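Local coordinates for putative invasin (Yersinia pseudotuberculosis IP 31758, PDB 5N40), which probably mediates attachment of the bacterium to host cells, as an adhesin of the invasin family with a C-type lectin-like domain, at residues G258-N263 and W267-Q272; V310-T315 and N339-G344; Q46-T51 and D58-Q63. The protein carries 1 engineered substitution. All coordinates share one frame; numbering follows the deposited sequence.

Interaction 1 of 3, residues G258-N263 and W267-Q272; sequences GTNVEN and WAMFNQ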
loop_
_atom_site.group_PDB
_atom_site.type_symbol
_atom_site.label_atom_id
_atom_site.label_comp_id
_atom_site.label_asym_id
_atom_site.label_seq_id
_atom_site.Cartn_x
_atom_site.Cartn_y
_atom_site.Cartn_z
ATOM N N GLY A 258 1.498 -6.833 39.704
ATOM C CA GLY A 258 2.705 -6.758 38.903
ATOM C C GLY A 258 2.387 -6.495 37.441
ATOM O O GLY A 258 1.437 -7.044 36.881
ATOM N N THR A 259 3.196 -5.634 36.821
ATOM C CA THR A 259 3.084 -5.347 35.397
ATOM C C THR A 259 4.470 -5.214 34.784
ATOM O O THR A 259 5.471 -5.020 35.478
ATOM C CB THR A 259 2.292 -4.060 35.108
ATOM O OG1 THR A 259 2.975 -2.936 35.677
ATOM C CG2 THR A 259 0.887 -4.148 35.669
ATOM N N ASN A 260 4.509 -5.332 33.460
ATOM C CA ASN A 260 5.741 -5.183 32.692
ATOM C C ASN A 260 5.373 -4.658 31.314
ATOM O O ASN A 260 4.584 -5.296 30.611
ATOM C CB ASN A 260 6.479 -6.523 32.577
ATOM C CG ASN A 260 7.713 -6.440 31.694
ATOM O OD1 ASN A 260 8.502 -5.506 31.803
ATOM N ND2 ASN A 260 7.879 -7.418 30.808
ATOM N N VAL A 261 5.918 -3.502 30.936
ATOM C CA VAL A 261 5.738 -2.968 29.591
ATOM C C VAL A 261 6.866 -3.492 28.715
ATOM O O VAL A 261 8.046 -3.250 28.990
ATOM C CB VAL A 261 5.707 -1.431 29.590
ATOM C CG1 VAL A 261 5.467 -0.905 28.185
ATOM C CG2 VAL A 261 4.634 -0.922 30.544
ATOM N N GLU A 262 6.502 -4.200 27.649
ATOM C CA GLU A 262 7.502 -4.792 26.776
ATOM C C GLU A 262 6.884 -5.000 25.403
ATOM O O GLU A 262 5.753 -5.485 25.302
ATOM C CB GLU A 262 8.010 -6.117 27.355
ATOM C CG GLU A 262 9.170 -6.703 26.593
ATOM C CD GLU A 262 9.800 -7.878 27.318
ATOM O OE1 GLU A 262 9.568 -8.023 28.540
ATOM O OE2 GLU A 262 10.521 -8.646 26.660
ATOM N N ASN A 263 7.625 -4.615 24.358
ATOM C CA ASN A 263 7.183 -4.762 22.972
ATOM C C ASN A 263 5.829 -4.093 22.762
ATOM O O ASN A 263 4.936 -4.650 22.121
ATOM C CB ASN A 263 7.140 -6.233 22.558
ATOM C CG ASN A 263 8.486 -6.911 22.718
ATOM O OD1 ASN A 263 9.528 -6.286 22.522
ATOM N ND2 ASN A 263 8.473 -8.187 23.084
ATOM N N TRP A 267 2.056 -6.240 30.245
ATOM C CA TRP A 267 1.879 -7.631 30.624
ATOM C C TRP A 267 1.622 -7.768 32.116
ATOM O O TRP A 267 2.164 -7.018 32.932
ATOM C CB TRP A 267 3.113 -8.439 30.241
ATOM C CG TRP A 267 3.391 -8.365 28.783
ATOM C CD1 TRP A 267 4.252 -7.518 28.151
ATOM C CD2 TRP A 267 2.784 -9.156 27.765
ATOM N NE1 TRP A 267 4.234 -7.751 26.801
ATOM C CE2 TRP A 267 3.334 -8.752 26.538
ATOM C CE3 TRP A 267 1.828 -10.180 27.776
ATOM C CZ2 TRP A 267 2.955 -9.332 25.325
ATOM C CZ3 TRP A 267 1.461 -10.755 26.587
ATOM C CH2 TRP A 267 2.019 -10.329 25.372
ATOM N N ALA A 268 0.787 -8.744 32.459
ATOM C CA ALA A 268 0.593 -9.123 33.849
ATOM C C ALA A 268 1.797 -9.915 34.344
ATOM O O ALA A 268 2.382 -10.710 33.603
ATOM C CB ALA A 268 -0.678 -9.956 34.000
ATOM N N MET A 269 2.157 -9.700 35.609
ATOM C CA MET A 269 3.309 -10.350 36.218
ATOM C C MET A 269 2.924 -10.856 37.602
ATOM O O MET A 269 2.039 -10.295 38.255
ATOM C CB MET A 269 4.505 -9.391 36.310
ATOM C CG MET A 269 4.868 -8.727 34.988
ATOM S SD MET A 269 5.428 -9.876 33.705
ATOM C CE MET A 269 7.184 -9.927 34.039
ATOM N N PHE A 270 3.600 -11.917 38.048
ATOM C CA PHE A 270 3.131 -12.716 39.170
ATOM C C PHE A 270 4.293 -13.139 40.060
ATOM O O PHE A 270 5.407 -13.369 39.587
ATOM C CB PHE A 270 2.409 -13.982 38.684
ATOM C CG PHE A 270 1.298 -13.714 37.717
ATOM C CD1 PHE A 270 1.566 -13.539 36.368
ATOM C CD2 PHE A 270 -0.013 -13.641 38.154
ATOM C CE1 PHE A 270 0.540 -13.289 35.475
ATOM C CE2 PHE A 270 -1.042 -13.391 37.265
ATOM C CZ PHE A 270 -0.762 -13.217 35.924
ATOM N N ASN A 271 4.016 -13.250 41.359
ATOM C CA ASN A 271 4.919 -13.967 42.248
ATOM C C ASN A 271 4.532 -15.441 42.239
ATOM O O ASN A 271 3.586 -15.855 41.563
ATOM C CB ASN A 271 4.901 -13.378 43.662
ATOM C CG ASN A 271 3.559 -13.538 44.362
ATOM O OD1 ASN A 271 2.697 -14.308 43.939
ATOM N ND2 ASN A 271 3.386 -12.804 45.458
ATOM N N GLN A 272 5.268 -16.253 43.001
ATOM C CA GLN A 272 5.087 -17.699 42.913
ATOM C C GLN A 272 3.689 -18.118 43.362
ATOM O O GLN A 272 3.036 -18.937 42.705
ATOM C CB GLN A 272 6.160 -18.408 43.736
ATOM C CG GLN A 272 6.226 -19.903 43.490
ATOM C CD GLN A 272 6.800 -20.267 42.127
ATOM O OE1 GLN A 272 7.513 -19.479 41.500
ATOM N NE2 GLN A 272 6.506 -21.483 41.674
HETATM O O HOH W 1 1.632 -9.242 40.658
#
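A tight beta hairpin of the C-type lectin-like adhesion domain joins strands 258-262 and 265-269; the local axes of 258-262 and 267-269 approach to 4.3 Å, at 142°. Asn-260 and Trp-267 form the antiparallel hydrogen-bonded pair: Trp-267 N donates to Asn-260 O over 2.7 Å, and Asn-260 N donates to Trp-267 O over 2.9 Å. The next pair, Thr-259 with Ala-268, is non-hydrogen-bonded, and there Thr-259 CA comes close enough to Trp-267 O (3.1 Å) for a CA-H...O contact. Beyond the paired backbone, the indole of Trp-267 extends the pattern: NE1 donates to Glu-262 O at 3.1 Å, with the acceptor at the ring edge and nearly in the ring plane. A chi1 of -59°, placing CG beside the backbone N, turns the ring toward the hairpin bend and also brings CD1 near Asn-260 O. Met-269, bent at chi2 and chi3, folds across Asn-260, its CG lying 3.6 Å from Asn-260 CB. The amide of Asn-260 is held in turn by ND2 donating to Glu-262 OE1 at 2.9 Å, through that oxygen's anti lone pair; Glu-262 OE2 bonds to the backbone N of Met-308, tying the hairpin to a neighbouring loop. Antiparallel pairing across a short connection is that of a beta hairpin; the indole N-H adds a side-chain bond to it, within a C-type lectin-like fold.

Interaction 2 of 3, residues V310-T315 and N339-G344; sequences VYRSST and NGDVDG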
loop_
_atom_site.group_PDB
_atom_site.type_symbol
_atom_site.label_atom_id
_atom_site.label_comp_id
_atom_site.label_asym_id
_atom_site.label_seq_id
_atom_site.Cartn_x
_atom_site.Cartn_y
_atom_site.Cartn_z
ATOM N N VAL A 310 12.107 -12.987 33.320
ATOM C CA VAL A 310 12.149 -14.438 33.439
ATOM C C VAL A 310 10.742 -15.011 33.567
ATOM O O VAL A 310 9.768 -14.310 33.874
ATOM C CB VAL A 310 13.032 -14.852 34.628
ATOM C CG1 VAL A 310 14.423 -14.264 34.460
ATOM C CG2 VAL A 310 12.407 -14.407 35.956
ATOM N N TYR A 311 10.647 -16.319 33.328
ATOM C CA TYR A 311 9.415 -17.086 33.436
ATOM C C TYR A 311 9.493 -18.009 34.644
ATOM O O TYR A 311 10.529 -18.637 34.888
ATOM C CB TYR A 311 9.177 -17.908 32.159
ATOM C CG TYR A 311 8.662 -17.071 31.002
ATOM C CD1 TYR A 311 9.439 -16.070 30.436
ATOM C CD2 TYR A 311 7.394 -17.288 30.480
ATOM C CE1 TYR A 311 8.952 -15.287 29.389
ATOM C CE2 TYR A 311 6.906 -16.518 29.429
ATOM C CZ TYR A 311 7.689 -15.528 28.888
ATOM O OH TYR A 311 7.190 -14.760 27.843
ATOM N N ARG A 312 8.403 -18.090 35.400
ATOM C CA ARG A 312 8.399 -18.893 36.617
ATOM C C ARG A 312 8.265 -20.376 36.290
ATOM O O ARG A 312 7.619 -20.767 35.313
ATOM C CB ARG A 312 7.260 -18.464 37.550
ATOM C CG ARG A 312 7.456 -17.079 38.150
ATOM C CD ARG A 312 6.547 -16.832 39.354
ATOM N NE ARG A 312 6.989 -15.663 40.112
ATOM C CZ ARG A 312 8.004 -15.664 40.973
ATOM N NH1 ARG A 312 8.693 -16.777 41.201
ATOM N NH2 ARG A 312 8.333 -14.548 41.610
ATOM N N SER A 313 8.896 -21.204 37.120
ATOM C CA SER A 313 8.755 -22.648 37.036
ATOM C C SER A 313 8.244 -23.184 38.364
ATOM O O SER A 313 8.213 -22.484 39.379
ATOM C CB SER A 313 10.084 -23.329 36.674
ATOM O OG SER A 313 10.801 -23.713 37.841
ATOM N N SER A 314 7.853 -24.454 38.346
ATOM C CA SER A 314 7.366 -25.136 39.535
ATOM C C SER A 314 8.420 -26.040 40.161
ATOM O O SER A 314 8.085 -26.854 41.026
ATOM C CB SER A 314 6.123 -25.952 39.193
ATOM O OG SER A 314 6.398 -26.854 38.136
ATOM N N THR A 315 9.680 -25.912 39.748
ATOM C CA THR A 315 10.770 -26.715 40.291
ATOM C C THR A 315 11.393 -25.988 41.477
ATOM O O THR A 315 11.912 -24.876 41.325
ATOM C CB THR A 315 11.825 -26.979 39.217
ATOM O OG1 THR A 315 11.205 -27.557 38.061
ATOM C CG2 THR A 315 12.912 -27.922 39.737
ATOM N N ASN A 339 14.435 -12.678 47.832
ATOM C CA ASN A 339 13.228 -13.470 48.031
ATOM C C ASN A 339 12.397 -13.506 46.752
ATOM O O ASN A 339 11.289 -12.962 46.708
ATOM C CB ASN A 339 12.409 -12.913 49.197
ATOM C CG ASN A 339 11.393 -13.910 49.727
ATOM O OD1 ASN A 339 11.304 -15.041 49.248
ATOM N ND2 ASN A 339 10.621 -13.495 50.724
ATOM N N GLY A 340 12.923 -14.162 45.714
ATOM C CA GLY A 340 12.292 -14.097 44.402
ATOM C C GLY A 340 10.869 -14.622 44.392
ATOM O O GLY A 340 10.013 -14.102 43.671
ATOM N N ASP A 341 10.595 -15.664 45.180
ATOM C CA ASP A 341 9.275 -16.285 45.146
ATOM C C ASP A 341 8.183 -15.324 45.590
ATOM O O ASP A 341 7.040 -15.428 45.130
ATOM C CB ASP A 341 9.242 -17.532 46.031
ATOM C CG ASP A 341 9.587 -18.804 45.277
ATOM O OD1 ASP A 341 10.334 -18.736 44.274
ATOM O OD2 ASP A 341 9.096 -19.876 45.694
ATOM N N VAL A 342 8.503 -14.397 46.485
ATOM C CA VAL A 342 7.510 -13.513 47.087
ATOM C C VAL A 342 7.518 -12.137 46.434
ATOM O O VAL A 342 6.467 -11.609 46.071
ATOM C CB VAL A 342 7.750 -13.411 48.610
ATOM C CG1 VAL A 342 6.859 -12.347 49.234
ATOM C CG2 VAL A 342 7.511 -14.758 49.282
ATOM N N ASP A 343 8.700 -11.535 46.292
ATOM C CA ASP A 343 8.812 -10.172 45.786
ATOM C C ASP A 343 8.993 -10.098 44.276
ATOM O O ASP A 343 8.810 -9.019 43.699
ATOM C CB ASP A 343 9.987 -9.456 46.460
ATOM C CG ASP A 343 9.845 -9.394 47.966
ATOM O OD1 ASP A 343 8.700 -9.458 48.459
ATOM O OD2 ASP A 343 10.878 -9.277 48.656
ATOM N N GLY A 344 9.349 -11.208 43.627
ATOM C CA GLY A 344 9.561 -11.202 42.186
ATOM C C GLY A 344 8.245 -11.183 41.430
ATOM O O GLY A 344 7.348 -11.990 41.696
HETATM O O HOH W 2 11.619 -17.453 42.269
#
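The guanidinium of Arg-312 meets the short helix 340-343 and the residue that follows it mainly through its edge: Gly-340 O and Gly-344 O lie near its plane, while Asp-341 O sits over one face. NH2 donates to both edge carbonyls, 2.7 Å to Gly-340 O (N-H...O 158°) and 2.7 Å to Gly-344 O (156°), and these two nearly straight bonds help fix the rotation of the group. They differ in approach, since NH2 stands above the carbonyl plane of Gly-344 but is only tilted from that of Gly-340. Gly-340 O also accepts the helical bond from Gly-344 N, which arrives from the opposite face of the carbonyl. The extended chain of Arg-312 from CG to NE spans the gap from strand 311-313. Its ionic partner is looser: Arg-312 NH1 and Asp-341 OD1 form a long salt bridge of 4.0 Å, with the guanidinium and carboxylate planes 88° apart, and a water links the same two atoms. Asp-341 OD2 is taken by His-322 ND1, and Arg-312 NE by Phe-270 O. A buried arginine side chain thus joins strand 311-313 to the helical turn 340-343 through main-chain carbonyls at its start and just past its end, inside the C-type lectin-like domain.

Interaction 3 of 3, residues Q46-T51 and D58-Q63; sequences QTVAFT and DNVTEQ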
loop_
_atom_site.group_PDB
_atom_site.type_symbol
_atom_site.label_atom_id
_atom_site.label_comp_id
_atom_site.label_asym_id
_atom_site.label_seq_id
_atom_site.Cartn_x
_atom_site.Cartn_y
_atom_site.Cartn_z
ATOM N N GLN A 46 -6.742 20.555 -52.742
ATOM C CA GLN A 46 -5.469 19.967 -52.352
ATOM C C GLN A 46 -5.649 18.656 -51.590
ATOM O O GLN A 46 -6.723 18.343 -51.068
ATOM C CB GLN A 46 -4.673 20.954 -51.504
ATOM C CG GLN A 46 -4.396 22.261 -52.218
ATOM C CD GLN A 46 -3.674 22.049 -53.534
ATOM O OE1 GLN A 46 -2.508 21.653 -53.557
ATOM N NE2 GLN A 46 -4.371 22.295 -54.639
ATOM N N THR A 47 -4.555 17.891 -51.530
ATOM C CA THR A 47 -4.499 16.614 -50.818
ATOM C C THR A 47 -3.812 16.874 -49.484
ATOM O O THR A 47 -2.583 16.957 -49.408
ATOM C CB THR A 47 -3.764 15.572 -51.651
ATOM O OG1 THR A 47 -4.484 15.379 -52.875
ATOM C CG2 THR A 47 -3.655 14.236 -50.891
ATOM N N VAL A 48 -4.620 17.007 -48.436
ATOM C CA VAL A 48 -4.172 17.435 -47.116
ATOM C C VAL A 48 -4.270 16.261 -46.151
ATOM O O VAL A 48 -5.244 15.496 -46.177
ATOM C CB VAL A 48 -5.023 18.629 -46.634
ATOM C CG1 VAL A 48 -4.675 19.032 -45.200
ATOM C CG2 VAL A 48 -4.839 19.806 -47.576
ATOM N N ALA A 49 -3.249 16.110 -45.308
ATOM C CA ALA A 49 -3.237 15.100 -44.260
ATOM C C ALA A 49 -2.793 15.744 -42.958
ATOM O O ALA A 49 -1.952 16.649 -42.957
ATOM C CB ALA A 49 -2.309 13.931 -44.610
ATOM N N PHE A 50 -3.372 15.282 -41.852
ATOM C CA PHE A 50 -3.001 15.722 -40.515
ATOM C C PHE A 50 -2.361 14.571 -39.750
ATOM O O PHE A 50 -2.652 13.399 -39.996
ATOM C CB PHE A 50 -4.216 16.218 -39.721
ATOM C CG PHE A 50 -4.949 17.384 -40.351
ATOM C CD1 PHE A 50 -4.283 18.346 -41.091
ATOM C CD2 PHE A 50 -6.321 17.514 -40.183
ATOM C CE1 PHE A 50 -4.979 19.409 -41.658
ATOM C CE2 PHE A 50 -7.015 18.562 -40.750
ATOM C CZ PHE A 50 -6.348 19.511 -41.486
ATOM N N THR A 51 -1.483 14.916 -38.812
ATOM C CA THR A 51 -0.982 13.954 -37.842
ATOM C C THR A 51 -1.169 14.527 -36.445
ATOM O O THR A 51 -1.240 15.742 -36.256
ATOM C CB THR A 51 0.494 13.605 -38.077
ATOM O OG1 THR A 51 1.320 14.727 -37.746
ATOM C CG2 THR A 51 0.721 13.214 -39.530
ATOM N N ASP A 58 -9.857 10.991 -38.236
ATOM C CA ASP A 58 -10.559 10.424 -39.379
ATOM C C ASP A 58 -10.052 11.119 -40.644
ATOM O O ASP A 58 -9.062 11.856 -40.613
ATOM C CB ASP A 58 -12.074 10.519 -39.190
ATOM C CG ASP A 58 -12.587 11.941 -39.179
ATOM O OD1 ASP A 58 -11.768 12.884 -39.227
ATOM O OD2 ASP A 58 -13.825 12.112 -39.124
ATOM N N ASN A 59 -10.716 10.880 -41.775
ATOM C CA ASN A 59 -10.224 11.382 -43.053
ATOM C C ASN A 59 -10.459 12.886 -43.189
ATOM O O ASN A 59 -11.466 13.426 -42.722
ATOM C CB ASN A 59 -10.898 10.643 -44.214
ATOM C CG ASN A 59 -10.665 9.139 -44.171
ATOM O OD1 ASN A 59 -11.597 8.351 -44.344
ATOM N ND2 ASN A 59 -9.420 8.733 -43.939
ATOM N N VAL A 60 -9.508 13.555 -43.827
ATOM C CA VAL A 60 -9.600 14.984 -44.116
ATOM C C VAL A 60 -10.558 15.199 -45.278
ATOM O O VAL A 60 -10.525 14.458 -46.268
ATOM C CB VAL A 60 -8.203 15.543 -44.444
ATOM C CG1 VAL A 60 -8.278 16.968 -44.991
ATOM C CG2 VAL A 60 -7.306 15.482 -43.215
ATOM N N THR A 61 -11.397 16.233 -45.173
ATOM C CA THR A 61 -12.288 16.638 -46.251
ATOM C C THR A 61 -12.208 18.147 -46.429
ATOM O O THR A 61 -11.874 18.888 -45.499
ATOM C CB THR A 61 -13.751 16.223 -45.991
ATOM O OG1 THR A 61 -14.281 16.960 -44.884
ATOM C CG2 THR A 61 -13.840 14.738 -45.694
ATOM N N GLU A 62 -12.507 18.598 -47.640
ATOM C CA GLU A 62 -12.387 20.004 -48.000
ATOM C C GLU A 62 -13.760 20.661 -47.996
ATOM O O GLU A 62 -14.722 20.112 -48.551
ATOM C CB GLU A 62 -11.736 20.157 -49.376
ATOM C CG GLU A 62 -11.615 21.608 -49.846
ATOM C CD GLU A 62 -10.995 21.721 -51.222
ATOM O OE1 GLU A 62 -10.746 20.675 -51.849
ATOM O OE2 GLU A 62 -10.768 22.862 -51.685
ATOM N N GLN A 63 -13.844 21.833 -47.368
ATOM C CA GLN A 63 -15.009 22.697 -47.443
ATOM C C GLN A 63 -14.657 23.941 -48.253
ATOM O O GLN A 63 -13.580 24.038 -48.860
ATOM C CB GLN A 63 -15.511 23.053 -46.040
ATOM C CG GLN A 63 -16.154 21.877 -45.312
ATOM C CD GLN A 63 -15.126 20.922 -44.767
ATOM O OE1 GLN A 63 -14.164 21.339 -44.120
ATOM N NE2 GLN A 63 -15.316 19.629 -45.021
HETATM O O HOH W 3 -9.384 18.341 -51.629
#
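Gln-46 meets Glu-62 through water: one molecule donates to Gln-46 O at 2.7 Å and to Glu-62 OE1 at 2.7 Å. The extended side chain of Glu-62 also reaches beyond segment 46-51, with OE2 accepting from Gly-45 N, and the amide end of Gln-46 turns back to Thr-44 O. At Val-48 the contact becomes apolar. Val-48 CB lies 4.0 Å from Val-60 CG1, the two side chains crossing at about a right angle, and Val-60 CB approaches Val-48 O to 3.4 Å. Next comes Ala-49, whose CB points away and whose backbone forms the nearest CA pair with Val-60, 6.4 Å apart, too wide for a beta bridge. Phe-50 then offers its ring face to the second branch of the same valine: Val-60 CG2 stands 4.1 Å from the ring centroid, 24° off the normal, a CH-pi contact displaced toward the CD2 side. With CG1 anti to the backbone N (chi1 170°), Val-60 divides its methyls between Val-48 and Phe-50. Phe-50 also packs on Val-31 and Leu-33 of strand 28-34. Strands 48-52 and 56-63 are the outermost strands of their sheet, paired with 79-87 and 67-73 respectively. Between these two segments the contact rests on dispersion at Val-60 and a water bridge, with the Gly-45 bond a nearby addition, a chemistry less directional than strand pairing.

In the fold
Interactions 1 and 2 are buried and belong to the same adhesion domain, their centres about 12 Å apart; interaction 3 is a surface contact in the invasin domain 3 region, on the opposite side of the chain's centre, some 84 Å and 94 Å from them between centres. The first two touch directly: where segment 267-272 leaves the hairpin, Gln-272 N probably bonds to Asp-341 O, so the chain leaving interaction 1 is joined to the helix of interaction 2. Main-chain pairing dominates interaction 1, whereas in interaction 2 a side-chain guanidinium bonds to main-chain carbonyls. Segments 46-51 and 58-63 instead meet through apolar side chains and one water bridge at the sheet's edges.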